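Local structure of putative histidinol-phosphate aminotransferase (3P1T) at residues 291-294 and 295-299; 257-260 and 261-265; 273-276 and 277-281; 300-303 and 304-308; 317-320 and 321-324. The protein probably transfers the amino group of L-histidinol phosphate to 2-oxoglutarate, using pyridoxal 5'-phosphate, in histidine biosynthesis. All coordinates share one frame; numbering follows the deposited sequence.

Contact 1: residues 291-294 and 295-299; sequences LRFL and RERGI
A Schellman motif closes helix 288-296: Ile299 N reaches back to Leu294 O at 2.8 Å, and inside that loop Gly298 N bonds Arg295 O at 3.1 Å. Gly298, with its positive phi of 60°, is the C-prime residue that turns the chain away. On the outer side Arg297 folds back over the last turn. Its CG stands beside its own backbone N (chi1 -75°), which brings the guanidinium flat onto one face of the Phe293 ring, centres 3.6 Å apart and planes at 12°, a stacked cation-pi pair. NH1 of Arg297 also bonds Phe293 O at 3.0 Å, fixing how the group is rotated, while its NH2 makes a salt bridge with Glu332. Arg295 bends at chi3 and lays a guanidinium face over Arg292 CA; Glu288 is its salt-bridge partner. Beneath, Leu294 CB meets Ile299 CB at 4.1 Å, and both side chains rest on helix 320-333. This is a glycine-terminated helix end, handing the chain over to strand 299-303.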
loop_
_atom_site.group_PDB
_atom_site.type_symbol
_atom_site.label_atom_id
_atom_site.label_comp_id
_atom_site.label_asym_id
_atom_site.label_seq_id
_atom_site.Cartn_x
_atom_site.Cartn_y
_atom_site.Cartn_z
ATOM N N LEU A 291 -22.260 -24.861 -10.231
ATOM C CA LEU A 291 -20.993 -24.176 -10.513
ATOM C C LEU A 291 -20.237 -24.888 -11.650
ATOM O O LEU A 291 -19.753 -24.232 -12.571
ATOM C CB LEU A 291 -20.129 -24.100 -9.251
ATOM C CG LEU A 291 -20.720 -23.345 -8.077
ATOM C CD1 LEU A 291 -20.072 -23.791 -6.793
ATOM C CD2 LEU A 291 -20.604 -21.821 -8.259
ATOM N N ARG A 292 -20.208 -26.231 -11.610
ATOM C CA ARG A 292 -19.575 -27.094 -12.610
ATOM C C ARG A 292 -20.262 -26.898 -13.982
ATOM O O ARG A 292 -19.561 -26.741 -14.986
ATOM C CB ARG A 292 -19.642 -28.554 -12.136
ATOM C CG ARG A 292 -18.942 -29.561 -13.033
ATOM C CD ARG A 292 -18.782 -30.934 -12.387
ATOM N NE ARG A 292 -20.047 -31.583 -12.004
ATOM C CZ ARG A 292 -20.480 -31.716 -10.749
ATOM N NH1 ARG A 292 -19.756 -31.254 -9.735
ATOM N NH2 ARG A 292 -21.635 -32.320 -10.499
ATOM N N PHE A 293 -21.620 -26.857 -14.007
ATOM C CA PHE A 293 -22.454 -26.615 -15.193
ATOM C C PHE A 293 -22.118 -25.263 -15.853
ATOM O O PHE A 293 -21.930 -25.194 -17.067
ATOM C CB PHE A 293 -23.943 -26.644 -14.797
ATOM C CG PHE A 293 -24.927 -26.292 -15.894
ATOM C CD1 PHE A 293 -25.324 -24.975 -16.098
ATOM C CD2 PHE A 293 -25.486 -27.283 -16.695
ATOM C CE1 PHE A 293 -26.220 -24.652 -17.116
ATOM C CE2 PHE A 293 -26.422 -26.964 -17.681
ATOM C CZ PHE A 293 -26.770 -25.649 -17.898
ATOM N N LEU A 294 -22.087 -24.197 -15.051
ATOM C CA LEU A 294 -21.782 -22.846 -15.489
ATOM C C LEU A 294 -20.311 -22.724 -15.940
ATOM O O LEU A 294 -20.067 -22.007 -16.909
ATOM C CB LEU A 294 -22.092 -21.820 -14.376
ATOM C CG LEU A 294 -23.573 -21.621 -13.992
ATOM C CD1 LEU A 294 -23.706 -20.663 -12.821
ATOM C CD2 LEU A 294 -24.418 -21.128 -15.177
ATOM N N ARG A 295 -19.338 -23.408 -15.261
ATOM C CA ARG A 295 -17.923 -23.372 -15.669
ATOM C C ARG A 295 -17.743 -24.035 -17.032
ATOM O O ARG A 295 -16.905 -23.583 -17.818
ATOM C CB ARG A 295 -16.988 -24.035 -14.646
ATOM C CG ARG A 295 -16.743 -23.212 -13.373
ATOM C CD ARG A 295 -15.628 -23.791 -12.513
ATOM N NE ARG A 295 -15.873 -25.188 -12.144
ATOM C CZ ARG A 295 -16.387 -25.579 -10.984
ATOM N NH1 ARG A 295 -16.692 -24.685 -10.048
ATOM N NH2 ARG A 295 -16.582 -26.870 -10.740
ATOM N N GLU A 296 -18.547 -25.081 -17.329
ATOM C CA GLU A 296 -18.518 -25.761 -18.628
ATOM C C GLU A 296 -18.927 -24.807 -19.740
ATOM O O GLU A 296 -18.472 -24.953 -20.874
ATOM C CB GLU A 296 -19.445 -26.986 -18.637
ATOM C CG GLU A 296 -18.863 -28.252 -18.034
ATOM C CD GLU A 296 -19.859 -29.386 -17.851
ATOM O OE1 GLU A 296 -20.717 -29.594 -18.745
ATOM O OE2 GLU A 296 -19.754 -30.091 -16.820
ATOM N N ARG A 297 -19.779 -23.820 -19.409
ATOM C CA ARG A 297 -20.295 -22.844 -20.368
ATOM C C ARG A 297 -19.562 -21.516 -20.250
ATOM O O ARG A 297 -20.058 -20.495 -20.728
ATOM C CB ARG A 297 -21.797 -22.653 -20.156
ATOM C CG ARG A 297 -22.567 -23.828 -20.689
ATOM C CD ARG A 297 -23.828 -24.110 -19.907
ATOM N NE ARG A 297 -24.505 -25.299 -20.421
ATOM C CZ ARG A 297 -24.180 -26.548 -20.096
ATOM N NH1 ARG A 297 -23.197 -26.783 -19.233
ATOM N NH2 ARG A 297 -24.849 -27.570 -20.612
ATOM N N GLY A 298 -18.382 -21.548 -19.634
ATOM C CA GLY A 298 -17.517 -20.385 -19.434
ATOM C C GLY A 298 -18.114 -19.239 -18.639
ATOM O O GLY A 298 -17.788 -18.070 -18.886
ATOM N N ILE A 299 -19.003 -19.570 -17.684
ATOM C CA ILE A 299 -19.668 -18.595 -16.828
ATOM C C ILE A 299 -19.131 -18.809 -15.415
ATOM O O ILE A 299 -19.186 -19.921 -14.889
ATOM C CB ILE A 299 -21.212 -18.701 -16.953
ATOM C CG1 ILE A 299 -21.629 -18.316 -18.389
ATOM C CG2 ILE A 299 -21.904 -17.786 -15.928
ATOM C CD1 ILE A 299 -22.991 -18.641 -18.762
#

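Contact 2: residues 257-260 and 261-265; sequences QRRR and VADAL. With SO4 (sulfate ion), chain E.
Ionic contacts come first: Arg259 NH1 and Asp263 OD1, one helical turn apart, form a salt bridge of 3.1 Å. The arginine chain is bent at both chi2 and chi3 (53° and 62°), which curls the guanidinium back toward the aspartate; the oxygen lies close to the guanidinium plane and is met on its syn side, though the nitrogen is tilted out of the carboxylate plane. The NH1/NH2 edge holds a sulfate, probably from the crystallisation liquor, NH1 bonding its O3 at 3.1 Å and NH2 its O2 at 3.0 Å, so that NH1 is shared between aspartate and sulfate. Arg260, a charged donor to a neutral amide, grips Gln257 OE1 side-on, NE at 3.1 Å and NH2 at 3.2 Å, with the oxygen in the guanidinium plane. Backbone bonds run regularly from residue i+4 to i. Helix 244-267 thus turns Gln257 and Arg260 to helix 320-333, where Asn323 also bonds Gln257 and Asp324 pairs with Arg260, while Arg258 and Leu265 face strand 279-283.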
loop_
_atom_site.group_PDB
_atom_site.type_symbol
_atom_site.label_atom_id
_atom_site.label_comp_id
_atom_site.label_asym_id
_atom_site.label_seq_id
_atom_site.Cartn_x
_atom_site.Cartn_y
_atom_site.Cartn_z
ATOM N N GLN A 257 -30.107 -3.636 -15.091
ATOM C CA GLN A 257 -29.709 -5.015 -15.377
ATOM C C GLN A 257 -29.953 -5.910 -14.143
ATOM O O GLN A 257 -30.357 -7.066 -14.324
ATOM C CB GLN A 257 -28.255 -5.097 -15.837
ATOM C CG GLN A 257 -28.016 -4.610 -17.258
ATOM C CD GLN A 257 -28.681 -5.485 -18.297
ATOM O OE1 GLN A 257 -28.409 -6.689 -18.410
ATOM N NE2 GLN A 257 -29.565 -4.887 -19.084
ATOM N N ARG A 258 -29.794 -5.367 -12.909
ATOM C CA ARG A 258 -30.098 -6.087 -11.655
ATOM C C ARG A 258 -31.606 -6.435 -11.611
ATOM O O ARG A 258 -31.985 -7.555 -11.259
ATOM C CB ARG A 258 -29.684 -5.256 -10.431
ATOM C CG ARG A 258 -29.783 -5.987 -9.090
ATOM C CD ARG A 258 -29.357 -5.093 -7.928
ATOM N NE ARG A 258 -30.244 -3.938 -7.736
ATOM C CZ ARG A 258 -29.930 -2.843 -7.044
ATOM N NH1 ARG A 258 -28.733 -2.718 -6.492
ATOM N NH2 ARG A 258 -30.799 -1.850 -6.932
ATOM N N ARG A 259 -32.452 -5.487 -12.037
ATOM C CA ARG A 259 -33.889 -5.677 -12.091
ATOM C C ARG A 259 -34.216 -6.765 -13.140
ATOM O O ARG A 259 -34.967 -7.697 -12.818
ATOM C CB ARG A 259 -34.583 -4.333 -12.389
ATOM C CG ARG A 259 -36.108 -4.379 -12.626
ATOM C CD ARG A 259 -36.917 -5.077 -11.543
ATOM N NE ARG A 259 -36.811 -4.427 -10.244
ATOM C CZ ARG A 259 -37.016 -5.049 -9.094
ATOM N NH1 ARG A 259 -37.300 -6.348 -9.074
ATOM N NH2 ARG A 259 -36.900 -4.390 -7.948
ATOM N N ARG A 260 -33.599 -6.685 -14.346
ATOM C CA ARG A 260 -33.777 -7.661 -15.427
ATOM C C ARG A 260 -33.388 -9.071 -14.955
ATOM O O ARG A 260 -34.203 -9.981 -15.063
ATOM C CB ARG A 260 -32.964 -7.286 -16.695
ATOM C CG ARG A 260 -32.909 -8.431 -17.729
ATOM C CD ARG A 260 -32.459 -8.029 -19.106
ATOM N NE ARG A 260 -31.023 -8.183 -19.303
ATOM C CZ ARG A 260 -30.470 -9.114 -20.073
ATOM N NH1 ARG A 260 -31.232 -9.987 -20.729
ATOM N NH2 ARG A 260 -29.153 -9.163 -20.220
ATOM N N VAL A 261 -32.158 -9.243 -14.438
ATOM C CA VAL A 261 -31.629 -10.541 -14.021
ATOM C C VAL A 261 -32.501 -11.131 -12.881
ATOM O O VAL A 261 -32.894 -12.295 -12.998
ATOM C CB VAL A 261 -30.131 -10.438 -13.625
ATOM C CG1 VAL A 261 -29.625 -11.723 -12.980
ATOM C CG2 VAL A 261 -29.289 -10.119 -14.848
ATOM N N ALA A 262 -32.843 -10.329 -11.839
ATOM C CA ALA A 262 -33.674 -10.785 -10.724
ATOM C C ALA A 262 -35.069 -11.261 -11.214
ATOM O O ALA A 262 -35.493 -12.366 -10.857
ATOM C CB ALA A 262 -33.826 -9.679 -9.688
ATOM N N ASP A 263 -35.752 -10.462 -12.062
ATOM C CA ASP A 263 -37.082 -10.810 -12.570
ATOM C C ASP A 263 -37.037 -12.046 -13.480
ATOM O O ASP A 263 -37.897 -12.922 -13.344
ATOM C CB ASP A 263 -37.706 -9.623 -13.325
ATOM C CG ASP A 263 -38.142 -8.430 -12.469
ATOM O OD1 ASP A 263 -38.050 -8.520 -11.210
ATOM O OD2 ASP A 263 -38.635 -7.433 -13.051
ATOM N N ALA A 264 -36.036 -12.133 -14.379
ATOM C CA ALA A 264 -35.889 -13.260 -15.312
ATOM C C ALA A 264 -35.607 -14.574 -14.573
ATOM O O ALA A 264 -36.244 -15.586 -14.895
ATOM C CB ALA A 264 -34.781 -12.986 -16.315
ATOM N N LEU A 265 -34.689 -14.553 -13.564
ATOM C CA LEU A 265 -34.357 -15.750 -12.792
ATOM C C LEU A 265 -35.572 -16.230 -11.984
ATOM O O LEU A 265 -35.825 -17.437 -11.965
ATOM C CB LEU A 265 -33.147 -15.537 -11.873
ATOM C CG LEU A 265 -31.776 -15.352 -12.547
ATOM C CD1 LEU A 265 -30.690 -15.128 -11.508
ATOM C CD2 LEU A 265 -31.402 -16.549 -13.419
HETATM S S SO4 E . -36.896 -6.978 -5.204
HETATM O O1 SO4 E . -37.316 -7.512 -3.909
HETATM O O2 SO4 E . -36.968 -5.493 -5.148
HETATM O O3 SO4 E . -37.808 -7.484 -6.230
HETATM O O4 SO4 E . -35.520 -7.436 -5.537
#

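Contact 3: residues 273-276 and 277-281; sequences ASSE and ANFVL. With EDO (1,2-ethanediol), chain G.
The chain doubles back on itself here, with Ala273 in an extended conformation alongside Leu281 of strand 279-283. Ala273 N bonds Leu281 O at 2.9 Å, and Ala273 CB lies 4.2 Å from Leu281 CB. Farther into the loop the two arms separate, and a water accepts a hydrogen bond from Leu281 N at 2.8 Å while lying 3.1 Å from Ser274 O, within bonding range. Beyond it Ser275 spans the gap with its hydroxyl. OG sits anti to the backbone N (chi1 -178°), which sends it inward between the arms. There it donates to Phe279 O at 2.7 Å, head-on to the carbonyl, and accepts from Ala277 N at 3.1 Å. One hydroxyl therefore serves as donor to the strand and acceptor for the bend, so both of its hydrogen-bonding roles are used and its rotation is fixed. The Ser275 carbonyl has a weak bond from O2 of an ethanediol, while Glu276 OE2 is hydrogen-bonded to Ser178. Phe279 leaves the strand away from the loop at its CB, and its ring meets Tyr173 edge-to-face and Arg314 by a cation-pi contact. The OG to Ala277 N bond, two residues on, defines an ST turn, placed here where a loop folds back to enter the edge strand of the four-stranded C-terminal sheet.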
loop_
_atom_site.group_PDB
_atom_site.type_symbol
_atom_site.label_atom_id
_atom_site.label_comp_id
_atom_site.label_asym_id
_atom_site.label_seq_id
_atom_site.Cartn_x
_atom_site.Cartn_y
_atom_site.Cartn_z
ATOM N N ALA A 273 -32.838 -13.205 -3.830
ATOM C CA ALA A 273 -32.994 -12.252 -2.737
ATOM C C ALA A 273 -32.954 -10.812 -3.261
ATOM O O ALA A 273 -32.239 -10.535 -4.231
ATOM C CB ALA A 273 -31.884 -12.459 -1.711
ATOM N N SER A 274 -33.677 -9.887 -2.591
ATOM C CA SER A 274 -33.611 -8.460 -2.901
ATOM C C SER A 274 -32.160 -7.988 -2.726
ATOM O O SER A 274 -31.416 -8.601 -1.952
ATOM C CB SER A 274 -34.566 -7.666 -2.014
ATOM O OG SER A 274 -34.185 -7.705 -0.646
ATOM N N SER A 275 -31.729 -6.986 -3.506
ATOM C CA SER A 275 -30.362 -6.488 -3.420
ATOM C C SER A 275 -30.307 -5.008 -3.572
ATOM O O SER A 275 -31.039 -4.444 -4.396
ATOM C CB SER A 275 -29.471 -7.121 -4.485
ATOM O OG SER A 275 -28.133 -6.651 -4.364
ATOM N N GLU A 276 -29.371 -4.387 -2.828
ATOM C CA GLU A 276 -29.064 -2.962 -2.868
ATOM C C GLU A 276 -27.645 -2.756 -3.401
ATOM O O GLU A 276 -27.154 -1.638 -3.421
ATOM C CB GLU A 276 -29.231 -2.358 -1.473
ATOM C CG GLU A 276 -30.669 -2.147 -1.061
ATOM C CD GLU A 276 -31.249 -0.890 -1.661
ATOM O OE1 GLU A 276 -31.070 0.185 -1.045
ATOM O OE2 GLU A 276 -31.849 -0.970 -2.757
ATOM N N ALA A 277 -26.993 -3.832 -3.843
ATOM C CA ALA A 277 -25.622 -3.793 -4.371
ATOM C C ALA A 277 -25.612 -4.181 -5.868
ATOM O O ALA A 277 -26.684 -4.276 -6.446
ATOM C CB ALA A 277 -24.742 -4.721 -3.563
ATOM N N ASN A 278 -24.431 -4.402 -6.487
ATOM C CA ASN A 278 -24.291 -4.727 -7.914
ATOM C C ASN A 278 -24.290 -6.250 -8.182
ATOM O O ASN A 278 -23.646 -6.720 -9.122
ATOM C CB ASN A 278 -22.987 -4.106 -8.463
ATOM C CG ASN A 278 -21.722 -4.488 -7.740
ATOM O OD1 ASN A 278 -21.724 -5.019 -6.620
ATOM N ND2 ASN A 278 -20.604 -4.165 -8.348
ATOM N N PHE A 279 -25.046 -7.007 -7.393
ATOM C CA PHE A 279 -25.114 -8.459 -7.501
ATOM C C PHE A 279 -26.424 -8.959 -6.945
ATOM O O PHE A 279 -27.131 -8.177 -6.313
ATOM C CB PHE A 279 -23.927 -9.106 -6.741
ATOM C CG PHE A 279 -23.840 -8.734 -5.278
ATOM C CD1 PHE A 279 -24.696 -9.308 -4.344
ATOM C CD2 PHE A 279 -22.918 -7.799 -4.838
ATOM C CE1 PHE A 279 -24.650 -8.925 -3.003
ATOM C CE2 PHE A 279 -22.846 -7.447 -3.488
ATOM C CZ PHE A 279 -23.710 -8.012 -2.581
ATOM N N VAL A 280 -26.731 -10.266 -7.115
ATOM C CA VAL A 280 -27.942 -10.878 -6.545
ATOM C C VAL A 280 -27.571 -12.218 -5.896
ATOM O O VAL A 280 -26.757 -12.972 -6.456
ATOM C CB VAL A 280 -29.121 -11.053 -7.542
ATOM C CG1 VAL A 280 -29.757 -9.711 -7.905
ATOM C CG2 VAL A 280 -28.717 -11.844 -8.788
ATOM N N LEU A 281 -28.145 -12.502 -4.694
ATOM C CA LEU A 281 -27.943 -13.782 -4.020
ATOM C C LEU A 281 -29.055 -14.727 -4.464
ATOM O O LEU A 281 -30.230 -14.364 -4.378
ATOM C CB LEU A 281 -27.891 -13.635 -2.504
ATOM C CG LEU A 281 -27.447 -14.882 -1.726
ATOM C CD1 LEU A 281 -25.942 -15.116 -1.847
ATOM C CD2 LEU A 281 -27.809 -14.757 -0.278
HETATM C C1 EDO G . -33.487 -4.845 -7.353
HETATM O O1 EDO G . -33.363 -6.228 -7.740
HETATM C C2 EDO G . -33.651 -4.747 -5.827
HETATM O O2 EDO G . -33.548 -3.404 -5.298
HETATM O O HOH W 1 -29.274 -10.316 -3.369
#

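Contact 4: residues 300-303 and 304-308; sequences QVKD and AGQFG
Lys302 and Gln306 meet where strand 299-303 gives way to the 3-10 turn 304-307. Lys302 NZ donates to Gln306 OE1 at 2.9 Å, arriving in the amide plane on a lone pair. The lysine chain bends at chi2 and chi3 (70° and 78°), which swings the ammonium round to the glutamine, and the two side chains cross at about a right angle. The other half of that amide is also used: Gln306 NE2 bonds OD2 of Asp101, so oxygen and nitrogen are both satisfied and the amide orientation is set from both ends. Asp303 supplies acceptors for the amides of Gly305 and Gln306. Its OD1 accepts a hydrogen bond from Gly305 N at 3.0 Å, from above the carboxylate plane, and its backbone O receives a weak bond from Gln306 N at 3.4 Å. Next along the turn, Phe307 N bonds Ala304 O at 3.0 Å and Gly308 N bonds Gly305 O at 3.1 Å, which completes the run of i to i+3 bonds. Apolar contact is slight: Lys302 CG lies at the edge of the Phe307 ring, 3.9 Å from CE2. The Ala304 backbone is hydrogen-bonded with His312 on the adjacent strand. With OD1 accepting two residues ahead, Asp303 forms an Asx turn, which opens the 3-10 turn in the connection between antiparallel strands 299-303 and 312-316.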
loop_
_atom_site.group_PDB
_atom_site.type_symbol
_atom_site.label_atom_id
_atom_site.label_comp_id
_atom_site.label_asym_id
_atom_site.label_seq_id
_atom_site.Cartn_x
_atom_site.Cartn_y
_atom_site.Cartn_z
ATOM N N GLN A 300 -18.545 -17.752 -14.836
ATOM C CA GLN A 300 -17.921 -17.829 -13.520
ATOM C C GLN A 300 -18.742 -17.005 -12.505
ATOM O O GLN A 300 -18.817 -15.785 -12.620
ATOM C CB GLN A 300 -16.457 -17.336 -13.620
ATOM C CG GLN A 300 -15.536 -17.850 -12.538
ATOM N N VAL A 301 -19.406 -17.676 -11.552
ATOM C CA VAL A 301 -20.165 -17.002 -10.482
ATOM C C VAL A 301 -19.418 -17.262 -9.143
ATOM O O VAL A 301 -18.408 -17.964 -9.157
ATOM C CB VAL A 301 -21.680 -17.381 -10.402
ATOM C CG1 VAL A 301 -22.422 -16.990 -11.678
ATOM C CG2 VAL A 301 -21.904 -18.848 -10.043
ATOM N N LYS A 302 -19.889 -16.691 -8.012
ATOM C CA LYS A 302 -19.271 -16.849 -6.692
ATOM C C LYS A 302 -20.086 -17.795 -5.813
ATOM O O LYS A 302 -21.308 -17.657 -5.729
ATOM C CB LYS A 302 -19.137 -15.467 -6.003
ATOM C CG LYS A 302 -18.631 -15.468 -4.539
ATOM C CD LYS A 302 -17.162 -15.842 -4.351
ATOM C CE LYS A 302 -16.243 -14.704 -4.683
ATOM N NZ LYS A 302 -14.825 -15.048 -4.442
ATOM N N ASP A 303 -19.398 -18.744 -5.143
ATOM C CA ASP A 303 -19.996 -19.659 -4.171
ATOM C C ASP A 303 -20.109 -18.893 -2.848
ATOM O O ASP A 303 -19.090 -18.535 -2.256
ATOM C CB ASP A 303 -19.158 -20.955 -4.050
ATOM C CG ASP A 303 -19.663 -22.039 -3.099
ATOM O OD1 ASP A 303 -20.683 -21.804 -2.400
ATOM O OD2 ASP A 303 -19.047 -23.128 -3.061
ATOM N N ALA A 304 -21.345 -18.609 -2.403
ATOM C CA ALA A 304 -21.590 -17.830 -1.189
ATOM C C ALA A 304 -21.236 -18.625 0.105
ATOM O O ALA A 304 -21.359 -18.076 1.206
ATOM C CB ALA A 304 -23.038 -17.364 -1.149
ATOM N N GLY A 305 -20.745 -19.864 -0.052
ATOM C CA GLY A 305 -20.264 -20.709 1.039
ATOM C C GLY A 305 -19.067 -20.060 1.724
ATOM O O GLY A 305 -18.845 -20.246 2.922
ATOM N N GLN A 306 -18.330 -19.223 0.964
ATOM C CA GLN A 306 -17.180 -18.432 1.389
ATOM C C GLN A 306 -17.556 -17.484 2.515
ATOM O O GLN A 306 -16.707 -17.134 3.334
ATOM C CB GLN A 306 -16.673 -17.623 0.178
ATOM C CG GLN A 306 -15.341 -16.921 0.395
ATOM C CD GLN A 306 -14.875 -16.149 -0.811
ATOM O OE1 GLN A 306 -15.010 -16.571 -1.972
ATOM N NE2 GLN A 306 -14.225 -15.037 -0.553
ATOM N N PHE A 307 -18.831 -17.039 2.526
ATOM C CA PHE A 307 -19.373 -16.077 3.483
ATOM C C PHE A 307 -20.304 -16.747 4.518
ATOM O O PHE A 307 -20.900 -16.045 5.324
ATOM C CB PHE A 307 -20.129 -14.976 2.730
ATOM C CG PHE A 307 -19.345 -14.413 1.575
ATOM C CD1 PHE A 307 -18.326 -13.493 1.788
ATOM C CD2 PHE A 307 -19.608 -14.817 0.271
ATOM C CE1 PHE A 307 -17.576 -12.993 0.716
ATOM C CE2 PHE A 307 -18.865 -14.312 -0.799
ATOM C CZ PHE A 307 -17.854 -13.402 -0.569
ATOM N N GLY A 308 -20.369 -18.076 4.523
ATOM C CA GLY A 308 -21.176 -18.839 5.471
ATOM C C GLY A 308 -22.560 -19.184 4.965
ATOM O O GLY A 308 -23.362 -19.795 5.692
#

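Contact 5: residues 317-320 and 321-324; sequences IGRE and EDND
Arg319, at the N-cap position of helix 320-333, faces two acidic side chains in different ways. Glu321 OE2 comes to the edge of its guanidinium, 2.9 Å from NH1, in a salt bridge whose hydrogen bond is weak, the carboxylate turned steeply against the arginine plane (78°). Asp322 OD2 instead sits over one face, 3.3 Å from NH2, so the guanidinium is attracted by charge alone, though the same oxygen takes a weak bond from Arg319 N. Glu321 reaches back because its CG lies between backbone N and carbonyl carbon (chi1 53°), the crowded position, with a further bend at chi2; its OE1 accepts a hydrogen bond from a water. Asn323 turns back to the loop, OD1 accepting from Gly318 N at 2.9 Å, in plane on a lone pair, while ND2 is bonded to Gln257. Glu320 and Asp324, 4.3 Å apart between OE2 and OD2, are like charges, and Arg260 pairs with the latter. Acidic groups gathered at a helix start would suit its dipole, and Arg319 probably balances part of their charge.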
loop_
_atom_site.group_PDB
_atom_site.type_symbol
_atom_site.label_atom_id
_atom_site.label_comp_id
_atom_site.label_asym_id
_atom_site.label_seq_id
_atom_site.Cartn_x
_atom_site.Cartn_y
_atom_site.Cartn_z
ATOM N N ILE A 317 -23.657 -8.391 -11.512
ATOM C CA ILE A 317 -24.372 -7.810 -12.648
ATOM C C ILE A 317 -23.320 -7.137 -13.532
ATOM O O ILE A 317 -22.689 -6.155 -13.103
ATOM C CB ILE A 317 -25.504 -6.847 -12.182
ATOM C CG1 ILE A 317 -26.499 -7.519 -11.201
ATOM C CG2 ILE A 317 -26.193 -6.176 -13.347
ATOM C CD1 ILE A 317 -27.200 -8.803 -11.671
ATOM N N GLY A 318 -23.094 -7.715 -14.716
ATOM C CA GLY A 318 -22.112 -7.210 -15.676
ATOM C C GLY A 318 -22.753 -6.397 -16.780
ATOM O O GLY A 318 -23.820 -5.811 -16.576
ATOM N N ARG A 319 -22.126 -6.364 -17.966
ATOM C CA ARG A 319 -22.752 -5.692 -19.109
ATOM C C ARG A 319 -23.947 -6.541 -19.630
ATOM O O ARG A 319 -24.088 -7.712 -19.277
ATOM C CB ARG A 319 -21.731 -5.429 -20.223
ATOM C CG ARG A 319 -20.889 -4.176 -20.031
ATOM C CD ARG A 319 -19.686 -4.159 -20.959
ATOM N NE ARG A 319 -18.663 -5.117 -20.519
ATOM C CZ ARG A 319 -18.433 -6.302 -21.079
ATOM N NH1 ARG A 319 -19.116 -6.681 -22.152
ATOM N NH2 ARG A 319 -17.493 -7.102 -20.591
ATOM N N GLU A 320 -24.802 -5.941 -20.456
ATOM C CA GLU A 320 -25.998 -6.568 -21.008
ATOM C C GLU A 320 -25.685 -7.939 -21.666
ATOM O O GLU A 320 -26.368 -8.912 -21.367
ATOM C CB GLU A 320 -26.656 -5.630 -22.023
ATOM C CG GLU A 320 -28.014 -6.130 -22.495
ATOM C CD GLU A 320 -28.621 -5.459 -23.711
ATOM O OE1 GLU A 320 -28.370 -4.250 -23.922
ATOM O OE2 GLU A 320 -29.391 -6.139 -24.428
ATOM N N GLU A 321 -24.648 -8.022 -22.513
ATOM C CA GLU A 321 -24.257 -9.247 -23.225
ATOM C C GLU A 321 -23.795 -10.352 -22.243
ATOM O O GLU A 321 -24.073 -11.526 -22.508
ATOM C CB GLU A 321 -23.165 -8.986 -24.298
ATOM C CG GLU A 321 -21.894 -8.258 -23.844
ATOM C CD GLU A 321 -21.812 -6.737 -23.969
ATOM O OE1 GLU A 321 -22.726 -6.027 -23.485
ATOM O OE2 GLU A 321 -20.767 -6.254 -24.464
ATOM N N ASP A 322 -23.150 -9.977 -21.108
ATOM C CA ASP A 322 -22.699 -10.897 -20.042
ATOM C C ASP A 322 -23.891 -11.524 -19.303
ATOM O O ASP A 322 -23.961 -12.746 -19.131
ATOM C CB ASP A 322 -21.803 -10.165 -19.035
ATOM C CG ASP A 322 -20.515 -9.621 -19.611
ATOM O OD1 ASP A 322 -20.059 -10.157 -20.663
ATOM O OD2 ASP A 322 -19.935 -8.671 -18.993
ATOM N N ASN A 323 -24.838 -10.666 -18.897
ATOM C CA ASN A 323 -26.074 -11.033 -18.221
ATOM C C ASN A 323 -26.937 -11.899 -19.142
ATOM O O ASN A 323 -27.592 -12.821 -18.646
ATOM C CB ASN A 323 -26.815 -9.781 -17.772
ATOM C CG ASN A 323 -26.014 -8.896 -16.842
ATOM O OD1 ASN A 323 -25.043 -9.317 -16.207
ATOM N ND2 ASN A 323 -26.401 -7.642 -16.749
ATOM N N ASP A 324 -26.887 -11.641 -20.483
ATOM C CA ASP A 324 -27.561 -12.447 -21.523
ATOM C C ASP A 324 -27.061 -13.910 -21.469
ATOM O O ASP A 324 -27.870 -14.839 -21.426
ATOM C CB ASP A 324 -27.331 -11.858 -22.949
ATOM C CG ASP A 324 -28.216 -10.701 -23.427
ATOM O OD1 ASP A 324 -29.249 -10.417 -22.761
ATOM O OD2 ASP A 324 -27.920 -10.132 -24.520
HETATM O O HOH W 2 -23.882 -3.545 -22.465
#

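All five contacts lie in the C-terminal domain of a type I aminotransferase fold. Contact 3 is nearest the middle, its centre about 12 Å from that of the chain; none of its touching residues is exposed, and it works with neutral hydrogen bonds. Contact 1, its centre about 26 Å from the chain's, mixes a buried leucine side with exposed arginines. Contacts 2 and 5 join helices 244-267 and 320-333 through the Arg260–Asp324 salt bridge and the Gln257–Asn323 amide pair. Contact 4 follows contact 1 in the chain and touches it through Leu291, Leu294 and Val301, purely by packing. Ile317 of contact 5 links to contact 3 through Asn278, while Ala304 and Leu281 join contacts 4 and 3.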